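Local coordinates for NAD nucleotidase (PDB 3ZTV), which degrades NAD to adenosine and nicotinamide riboside in the periplasm, acting as a pyrophosphatase and as a 5'-nucleotidase with broad substrate specificity, at residues 126-136 with 173-182; 469-477 with 486-494. All blocks are in the same frame, centred on the assembly; numbering follows the deposited sequence.

Contact 1. Residues 126-136 with 173-182; sequences ANVIPDKSSIL and DVKFYDEIAT
A two-stranded antiparallel ribbon pairs Val128, Ile129 and Pro130 with Phe176, Lys175 and Val174, in the calcineurin-like phosphoesterase part of the chain and close to the second subunit. Ile129 and Lys175 form the hydrogen-bonded pair, with Ile129 N to Lys175 O at 2.8 Å; Tyr177 N to Asn127 O and Asp131 N to Asp173 O extend the ladder at either end.

On the face carrying Val128, Val174 and Phe176, CG1 of Val128 lies over one face of the Phe176 ring, displaced toward its rim, in a CH-pi contact. The Phe176 side chain is about 8 Å from that of Asn102, a zinc ligand. The same Val128 methyl presses on Val174 CG1 at 3.4 Å, tighter than usual for two carbons. The other face carries Ile129 and Lys175. Kinks about CB-CG (chi2 55°) and CD-CE (chi4 -71°) fold the Lys175 chain so that NZ reaches the syn lone pair of Asp131 OD2 in a 2.7 Å salt bridge.

Where the ribbon runs into helix 179-191, a chi1 of 68° sets the Asn127 amide over its own main chain, and ND2 meets Tyr177 O at 3.0 Å, almost straight along the C=O axis. OD1 of the same amide accepts from Asp159 N, so both its ends are held. Asp178 N-caps the helix through OD2 and Ala181 N. The second subunit packs on Ile129 and Tyr177 with its Asn188 and Gln184.

At the far end an ST turn, Leu136 N to Ser134 OG, positions the hydroxyl, which donates to Asp173 OD1 at 2.8 Å from well above the carboxylate plane.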
loop_
_atom_site.group_PDB
_atom_site.type_symbol
_atom_site.label_atom_id
_atom_site.label_comp_id
_atom_site.label_asym_id
_atom_site.label_seq_id
_atom_site.Cartn_x
_atom_site.Cartn_y
_atom_site.Cartn_z
ATOM N N ALA A 126 -10.032 -8.858 -7.513
ATOM C CA ALA A 126 -10.203 -8.338 -6.158
ATOM C C ALA A 126 -9.552 -6.975 -5.920
ATOM O O ALA A 126 -9.942 -6.283 -4.988
ATOM C CB ALA A 126 -9.687 -9.346 -5.132
ATOM N N ASN A 127 -8.573 -6.589 -6.738
ATOM C CA ASN A 127 -7.851 -5.336 -6.515
ATOM C C ASN A 127 -8.154 -4.281 -7.588
ATOM O O ASN A 127 -7.473 -3.249 -7.663
ATOM C CB ASN A 127 -6.335 -5.557 -6.366
ATOM C CG ASN A 127 -5.673 -6.025 -7.653
ATOM O OD1 ASN A 127 -6.263 -6.761 -8.443
ATOM N ND2 ASN A 127 -4.431 -5.613 -7.849
ATOM N N VAL A 128 -9.166 -4.545 -8.420
ATOM C CA VAL A 128 -9.624 -3.604 -9.437
ATOM C C VAL A 128 -11.111 -3.411 -9.166
ATOM O O VAL A 128 -11.911 -4.335 -9.350
ATOM C CB VAL A 128 -9.383 -4.154 -10.854
ATOM C CG1 VAL A 128 -9.770 -3.108 -11.892
ATOM C CG2 VAL A 128 -7.921 -4.581 -11.022
ATOM N N ILE A 129 -11.490 -2.224 -8.696
ATOM C CA ILE A 129 -12.822 -2.031 -8.122
ATOM C C ILE A 129 -13.501 -0.776 -8.699
ATOM O O ILE A 129 -13.087 0.345 -8.406
ATOM C CB ILE A 129 -12.772 -1.942 -6.560
ATOM C CG1 ILE A 129 -11.995 -3.124 -5.966
ATOM C CG2 ILE A 129 -14.178 -1.939 -5.991
ATOM C CD1 ILE A 129 -11.870 -3.068 -4.424
ATOM N N PRO A 130 -14.539 -0.960 -9.535
ATOM C CA PRO A 130 -15.189 0.221 -10.115
ATOM C C PRO A 130 -16.154 0.904 -9.149
ATOM O O PRO A 130 -16.863 0.236 -8.384
ATOM C CB PRO A 130 -15.960 -0.358 -11.306
ATOM C CG PRO A 130 -15.250 -1.638 -11.638
ATOM C CD PRO A 130 -14.874 -2.181 -10.283
ATOM N N ASP A 131 -16.175 2.233 -9.200
ATOM C CA ASP A 131 -17.154 3.022 -8.465
ATOM C C ASP A 131 -18.545 2.798 -9.054
ATOM O O ASP A 131 -18.687 2.326 -10.190
ATOM C CB ASP A 131 -16.799 4.514 -8.512
ATOM C CG ASP A 131 -15.541 4.854 -7.730
ATOM O OD1 ASP A 131 -15.201 4.138 -6.779
ATOM O OD2 ASP A 131 -14.904 5.878 -8.056
ATOM N N LYS A 132 -19.553 3.148 -8.270
ATOM C CA LYS A 132 -20.950 2.976 -8.629
ATOM C C LYS A 132 -21.326 3.504 -10.012
ATOM O O LYS A 132 -22.061 2.846 -10.745
ATOM C CB LYS A 132 -21.817 3.642 -7.559
ATOM C CG LYS A 132 -23.305 3.616 -7.845
ATOM C CD LYS A 132 -24.071 4.352 -6.755
ATOM C CE LYS A 132 -25.571 4.203 -6.919
ATOM N NZ LYS A 132 -26.278 4.666 -5.691
ATOM N N SER A 133 -20.812 4.670 -10.378
ATOM C CA SER A 133 -21.223 5.293 -11.636
ATOM C C SER A 133 -20.471 4.729 -12.843
ATOM O O SER A 133 -20.824 5.011 -13.984
ATOM C CB SER A 133 -21.084 6.821 -11.568
ATOM O OG SER A 133 -22.193 7.420 -10.908
ATOM N N SER A 134 -19.443 3.924 -12.596
ATOM C CA SER A 134 -18.675 3.326 -13.680
ATOM C C SER A 134 -19.539 2.418 -14.547
ATOM O O SER A 134 -20.421 1.716 -14.054
ATOM C CB SER A 134 -17.514 2.514 -13.107
ATOM O OG SER A 134 -16.714 1.963 -14.147
ATOM N N ILE A 135 -19.268 2.411 -15.847
ATOM C CA ILE A 135 -19.958 1.484 -16.735
ATOM C C ILE A 135 -19.540 0.033 -16.454
ATOM O O ILE A 135 -20.188 -0.909 -16.904
ATOM C CB ILE A 135 -19.760 1.841 -18.241
ATOM C CG1 ILE A 135 -18.309 1.649 -18.694
ATOM C CG2 ILE A 135 -20.249 3.269 -18.529
ATOM C CD1 ILE A 135 -18.113 1.989 -20.170
ATOM N N LEU A 136 -18.477 -0.135 -15.666
ATOM C CA LEU A 136 -17.993 -1.469 -15.276
ATOM C C LEU A 136 -18.479 -1.916 -13.896
ATOM O O LEU A 136 -18.098 -2.989 -13.420
ATOM C CB LEU A 136 -16.470 -1.525 -15.332
ATOM C CG LEU A 136 -15.879 -1.210 -16.708
ATOM C CD1 LEU A 136 -14.376 -1.093 -16.616
ATOM C CD2 LEU A 136 -16.286 -2.260 -17.745
ATOM N N ASP A 173 -12.840 6.116 -12.827
ATOM C CA ASP A 173 -13.797 5.555 -11.877
ATOM C C ASP A 173 -13.488 4.103 -11.512
ATOM O O ASP A 173 -14.285 3.449 -10.837
ATOM C CB ASP A 173 -15.245 5.709 -12.364
ATOM C CG ASP A 173 -15.494 5.067 -13.719
ATOM O OD1 ASP A 173 -14.854 4.044 -14.044
ATOM O OD2 ASP A 173 -16.358 5.590 -14.464
ATOM N N VAL A 174 -12.348 3.608 -11.982
ATOM C CA VAL A 174 -11.856 2.284 -11.591
ATOM C C VAL A 174 -10.669 2.450 -10.650
ATOM O O VAL A 174 -9.670 3.054 -11.015
ATOM C CB VAL A 174 -11.418 1.468 -12.813
ATOM C CG1 VAL A 174 -10.932 0.086 -12.370
ATOM C CG2 VAL A 174 -12.579 1.343 -13.786
ATOM N N LYS A 175 -10.789 1.914 -9.436
ATOM C CA LYS A 175 -9.746 2.053 -8.425
ATOM C C LYS A 175 -8.911 0.777 -8.301
ATOM O O LYS A 175 -9.444 -0.338 -8.330
ATOM C CB LYS A 175 -10.372 2.433 -7.076
ATOM C CG LYS A 175 -10.589 3.943 -6.853
ATOM C CD LYS A 175 -11.399 4.602 -7.956
ATOM C CE LYS A 175 -11.690 6.073 -7.636
ATOM N NZ LYS A 175 -12.687 6.250 -6.526
ATOM N N PHE A 176 -7.601 0.959 -8.174
ATOM C CA PHE A 176 -6.659 -0.160 -8.079
ATOM C C PHE A 176 -6.012 -0.211 -6.698
ATOM O O PHE A 176 -5.715 0.828 -6.110
ATOM C CB PHE A 176 -5.548 -0.005 -9.123
ATOM C CG PHE A 176 -6.000 -0.235 -10.544
ATOM C CD1 PHE A 176 -6.727 0.733 -11.233
ATOM C CD2 PHE A 176 -5.691 -1.422 -11.199
ATOM C CE1 PHE A 176 -7.139 0.511 -12.546
ATOM C CE2 PHE A 176 -6.103 -1.643 -12.510
ATOM C CZ PHE A 176 -6.828 -0.673 -13.178
ATOM N N TYR A 177 -5.765 -1.422 -6.205
ATOM C CA TYR A 177 -5.157 -1.647 -4.893
ATOM C C TYR A 177 -3.947 -2.577 -4.979
ATOM O O TYR A 177 -3.877 -3.472 -5.834
ATOM C CB TYR A 177 -6.224 -2.148 -3.909
ATOM C CG TYR A 177 -7.263 -1.071 -3.699
ATOM C CD1 TYR A 177 -7.072 -0.074 -2.746
ATOM C CD2 TYR A 177 -8.394 -0.991 -4.507
ATOM C CE1 TYR A 177 -7.999 0.947 -2.579
ATOM C CE2 TYR A 177 -9.325 0.023 -4.347
ATOM C CZ TYR A 177 -9.122 0.990 -3.386
ATOM O OH TYR A 177 -10.046 2.011 -3.246
ATOM N N ASP A 178 -2.992 -2.349 -4.077
ATOM C CA ASP A 178 -1.753 -3.109 -4.028
ATOM C C ASP A 178 -1.966 -4.614 -4.105
ATOM O O ASP A 178 -2.820 -5.172 -3.405
ATOM C CB ASP A 178 -0.990 -2.765 -2.749
ATOM C CG ASP A 178 0.339 -3.468 -2.671
ATOM O OD1 ASP A 178 1.248 -3.112 -3.449
ATOM O OD2 ASP A 178 0.478 -4.371 -1.821
ATOM N N GLU A 179 -1.174 -5.265 -4.953
ATOM C CA GLU A 179 -1.280 -6.709 -5.165
ATOM C C GLU A 179 -1.048 -7.528 -3.890
ATOM O O GLU A 179 -1.856 -8.392 -3.552
ATOM C CB GLU A 179 -0.295 -7.179 -6.252
ATOM C CG GLU A 179 -0.485 -6.554 -7.657
ATOM C CD GLU A 179 0.392 -5.325 -7.912
ATOM O OE1 GLU A 179 0.776 -4.631 -6.927
ATOM O OE2 GLU A 179 0.697 -5.052 -9.107
ATOM N N ILE A 180 0.071 -7.282 -3.204
ATOM C CA ILE A 180 0.393 -8.030 -1.983
ATOM C C ILE A 180 -0.644 -7.792 -0.886
ATOM O O ILE A 180 -1.154 -8.749 -0.289
ATOM C CB ILE A 180 1.815 -7.687 -1.474
ATOM C CG1 ILE A 180 2.855 -8.239 -2.457
ATOM C CG2 ILE A 180 2.039 -8.216 -0.054
ATOM C CD1 ILE A 180 4.275 -7.793 -2.188
ATOM N N ALA A 181 -0.972 -6.533 -0.611
ATOM C CA ALA A 181 -1.950 -6.260 0.437
ATOM C C ALA A 181 -3.296 -6.894 0.124
ATOM O O ALA A 181 -3.932 -7.503 0.979
ATOM C CB ALA A 181 -2.106 -4.765 0.680
ATOM N N THR A 182 -3.754 -6.755 -1.111
ATOM C CA THR A 182 -5.049 -7.323 -1.461
ATOM C C THR A 182 -5.055 -8.840 -1.288
ATOM O O THR A 182 -6.010 -9.411 -0.755
ATOM C CB THR A 182 -5.498 -6.939 -2.897
ATOM O OG1 THR A 182 -5.604 -5.510 -3.001
ATOM C CG2 THR A 182 -6.833 -7.608 -3.239
HETATM O O HOH W 1 -16.939 4.164 -16.708
#

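Contact 2. Residues 469-477 with 486-494; sequences GAGIRYEAN and RLVSVEVLN
The Arg473 guanidinium meets the Glu491 carboxylate at its edge, and the Tyr474 ring has Ala476 CB at its edge and Leu487 CD2 approaching obliquely, 3.5 Å from Tyr474 CD2. These groups sit on opposite faces of a beta hairpin, strands 472-477 and 487-493, in the C-terminal domain.

Arg473 grips Glu491 side-on with two nitrogens: NE reaches OE2 at 2.9 Å and NH2 reaches OE1 at 3.0 Å. The carboxylate is turned 58° from the guanidinium plane; NE stands well above the carboxylate plane over OE2, NH2 less so over OE1. Trp500, on strand 500-502 beyond the strand of Glu491, adds a cation-pi contact to Arg473.

On the opposite face Ile472, Tyr474, Ala476, Leu487, Val490 and Val492 pack together, with Ile472 CD1 3.7 Å from Val490 CG1; Val446 of helix 443-460 packs on Ile472. A chi1 of 70° carries the hydroxyl end of Tyr474 off strand 487-493, to a bond from OH to Pro467 O, while the CD2 side stays against Leu487.

A classic beta bulge breaks the register: Val488 and Ser489 both face Glu475, whose O accepts from Val488 N at 2.8 Å and, weakly, from Ser489 N at 3.3 Å.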
loop_
_atom_site.group_PDB
_atom_site.type_symbol
_atom_site.label_atom_id
_atom_site.label_comp_id
_atom_site.label_asym_id
_atom_site.label_seq_id
_atom_site.Cartn_x
_atom_site.Cartn_y
_atom_site.Cartn_z
ATOM N N GLY A 469 13.153 9.789 -34.588
ATOM C CA GLY A 469 12.358 9.781 -33.374
ATOM C C GLY A 469 11.095 10.625 -33.388
ATOM O O GLY A 469 10.867 11.451 -34.281
ATOM N N ALA A 470 10.266 10.378 -32.379
ATOM C CA ALA A 470 9.084 11.178 -32.107
ATOM C C ALA A 470 9.208 11.687 -30.676
ATOM O O ALA A 470 9.575 10.931 -29.783
ATOM C CB ALA A 470 7.825 10.343 -32.263
ATOM N N GLY A 471 8.914 12.966 -30.455
ATOM C CA GLY A 471 9.125 13.570 -29.147
ATOM C C GLY A 471 10.593 13.872 -28.877
ATOM O O GLY A 471 10.951 14.379 -27.806
ATOM N N ILE A 472 11.441 13.532 -29.847
ATOM C CA ILE A 472 12.868 13.843 -29.812
ATOM C C ILE A 472 13.286 14.244 -31.216
ATOM O O ILE A 472 12.814 13.673 -32.194
ATOM C CB ILE A 472 13.725 12.646 -29.315
ATOM C CG1 ILE A 472 15.195 13.060 -29.170
ATOM C CG2 ILE A 472 13.566 11.445 -30.243
ATOM C CD1 ILE A 472 16.061 12.080 -28.387
ATOM N N ARG A 473 14.148 15.252 -31.313
ATOM C CA ARG A 473 14.674 15.678 -32.600
ATOM C C ARG A 473 16.133 16.044 -32.407
ATOM O O ARG A 473 16.537 16.442 -31.313
ATOM C CB ARG A 473 13.868 16.853 -33.170
ATOM C CG ARG A 473 13.958 18.137 -32.368
ATOM C CD ARG A 473 12.972 19.170 -32.891
ATOM N NE ARG A 473 13.143 20.462 -32.230
ATOM C CZ ARG A 473 12.276 21.467 -32.322
ATOM N NH1 ARG A 473 11.169 21.328 -33.038
ATOM N NH2 ARG A 473 12.517 22.611 -31.692
ATOM N N TYR A 474 16.932 15.881 -33.455
ATOM C CA TYR A 474 18.356 16.127 -33.309
ATOM C C TYR A 474 19.006 16.588 -34.606
ATOM O O TYR A 474 18.467 16.395 -35.700
ATOM C CB TYR A 474 19.075 14.885 -32.742
ATOM C CG TYR A 474 19.159 13.719 -33.705
ATOM C CD1 TYR A 474 18.149 12.762 -33.776
ATOM C CD2 TYR A 474 20.255 13.576 -34.548
ATOM C CE1 TYR A 474 18.236 11.690 -34.672
ATOM C CE2 TYR A 474 20.350 12.514 -35.441
ATOM C CZ TYR A 474 19.340 11.578 -35.502
ATOM O OH TYR A 474 19.454 10.538 -36.408
ATOM N N GLU A 475 20.155 17.239 -34.446
ATOM C CA GLU A 475 21.032 17.574 -35.555
ATOM C C GLU A 475 22.335 16.825 -35.334
ATOM O O GLU A 475 22.799 16.678 -34.200
ATOM C CB GLU A 475 21.302 19.083 -35.620
ATOM C CG GLU A 475 22.272 19.480 -36.739
ATOM C CD GLU A 475 22.408 20.981 -36.937
ATOM O OE1 GLU A 475 21.614 21.752 -36.353
ATOM O OE2 GLU A 475 23.322 21.384 -37.690
ATOM N N ALA A 476 22.914 16.341 -36.425
ATOM C CA ALA A 476 24.158 15.587 -36.348
ATOM C C ALA A 476 24.996 15.818 -37.599
ATOM O O ALA A 476 24.465 16.167 -38.653
ATOM C CB ALA A 476 23.868 14.095 -36.169
ATOM N N ASN A 477 26.306 15.625 -37.468
ATOM C CA ASN A 477 27.223 15.693 -38.604
ATOM C C ASN A 477 27.674 14.295 -38.999
ATOM O O ASN A 477 27.893 13.447 -38.135
ATOM C CB ASN A 477 28.469 16.508 -38.252
ATOM C CG ASN A 477 28.162 17.957 -37.944
ATOM O OD1 ASN A 477 27.288 18.565 -38.561
ATOM N ND2 ASN A 477 28.880 18.517 -36.974
ATOM N N ARG A 486 29.036 12.682 -33.184
ATOM C CA ARG A 486 28.346 13.254 -34.337
ATOM C C ARG A 486 27.211 14.210 -33.948
ATOM O O ARG A 486 26.826 15.069 -34.741
ATOM C CB ARG A 486 27.798 12.146 -35.248
ATOM C CG ARG A 486 28.856 11.285 -35.922
ATOM C CD ARG A 486 28.229 10.371 -36.972
ATOM N NE ARG A 486 29.237 9.626 -37.729
ATOM C CZ ARG A 486 29.800 8.493 -37.319
ATOM N NH1 ARG A 486 29.463 7.955 -36.152
ATOM N NH2 ARG A 486 30.707 7.891 -38.082
ATOM N N LEU A 487 26.663 14.056 -32.747
ATOM C CA LEU A 487 25.532 14.890 -32.344
ATOM C C LEU A 487 25.907 16.358 -32.173
ATOM O O LEU A 487 26.942 16.685 -31.592
ATOM C CB LEU A 487 24.877 14.359 -31.067
ATOM C CG LEU A 487 24.015 13.100 -31.230
ATOM C CD1 LEU A 487 23.609 12.566 -29.867
ATOM C CD2 LEU A 487 22.789 13.379 -32.081
ATOM N N VAL A 488 25.037 17.227 -32.681
ATOM C CA VAL A 488 25.202 18.675 -32.581
ATOM C C VAL A 488 24.223 19.247 -31.557
ATOM O O VAL A 488 24.592 20.069 -30.719
ATOM C CB VAL A 488 24.984 19.353 -33.950
ATOM C CG1 VAL A 488 24.948 20.873 -33.813
ATOM C CG2 VAL A 488 26.073 18.929 -34.920
ATOM N N SER A 489 22.972 18.800 -31.627
ATOM C CA SER A 489 21.947 19.235 -30.685
ATOM C C SER A 489 20.892 18.142 -30.528
ATOM O O SER A 489 20.621 17.403 -31.473
ATOM C CB SER A 489 21.294 20.529 -31.185
ATOM O OG SER A 489 20.539 20.312 -32.363
ATOM N N VAL A 490 20.297 18.055 -29.338
ATOM C CA VAL A 490 19.201 17.118 -29.083
ATOM C C VAL A 490 18.141 17.801 -28.230
ATOM O O VAL A 490 18.454 18.366 -27.179
ATOM C CB VAL A 490 19.679 15.841 -28.369
ATOM C CG1 VAL A 490 18.508 14.894 -28.143
ATOM C CG2 VAL A 490 20.777 15.157 -29.166
ATOM N N GLU A 491 16.900 17.769 -28.706
ATOM C CA GLU A 491 15.771 18.324 -27.977
ATOM C C GLU A 491 14.719 17.255 -27.730
ATOM O O GLU A 491 14.537 16.338 -28.541
ATOM C CB GLU A 491 15.136 19.472 -28.758
ATOM C CG GLU A 491 16.062 20.640 -29.049
ATOM C CD GLU A 491 15.488 21.546 -30.112
ATOM O OE1 GLU A 491 14.736 22.474 -29.747
ATOM O OE2 GLU A 491 15.764 21.310 -31.307
ATOM N N VAL A 492 14.025 17.394 -26.606
ATOM C CA VAL A 492 12.903 16.528 -26.266
ATOM C C VAL A 492 11.652 17.371 -26.017
ATOM O O VAL A 492 11.717 18.424 -25.373
ATOM C CB VAL A 492 13.219 15.674 -25.030
ATOM C CG1 VAL A 492 11.989 14.880 -24.587
ATOM C CG2 VAL A 492 14.396 14.750 -25.314
ATOM N N LEU A 493 10.519 16.919 -26.543
ATOM C CA LEU A 493 9.248 17.614 -26.390
ATOM C C LEU A 493 8.713 17.486 -24.964
ATOM O O LEU A 493 8.519 16.378 -24.455
ATOM C CB LEU A 493 8.230 17.061 -27.391
ATOM C CG LEU A 493 6.841 17.696 -27.450
ATOM C CD1 LEU A 493 6.938 19.204 -27.634
ATOM C CD2 LEU A 493 6.011 17.070 -28.562
ATOM N N ASN A 494 8.494 18.623 -24.311
ATOM C CA ASN A 494 7.865 18.626 -22.996
ATOM C C ASN A 494 6.406 18.215 -23.133
ATOM O O ASN A 494 5.608 18.926 -23.740
ATOM C CB ASN A 494 7.979 20.005 -22.341
ATOM C CG ASN A 494 7.486 20.014 -20.904
ATOM O OD1 ASN A 494 6.440 19.446 -20.587
ATOM N ND2 ASN A 494 8.245 20.658 -20.024
#

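How the contacts relate
Both contacts are antiparallel strand pairs and both are partly buried, but they hold different elements: contact 1 belongs to the metallophosphoesterase part, contact 2 to the C-terminal domain, with centres about 40 Å apart. Contact 1 is a separate two-stranded ribbon that leads into a helix and touches the second subunit; contact 2 forms the middle of a four-stranded sheet and meets no other chain of the assembly. Their surroundings differ too. Contact 1 has the zinc site on one side and the subunit interface on another, whereas contact 2 packs an apolar face against a helix of its own domain and stands back from the bound adenosine, about 14 Å from the Tyr474 side chain.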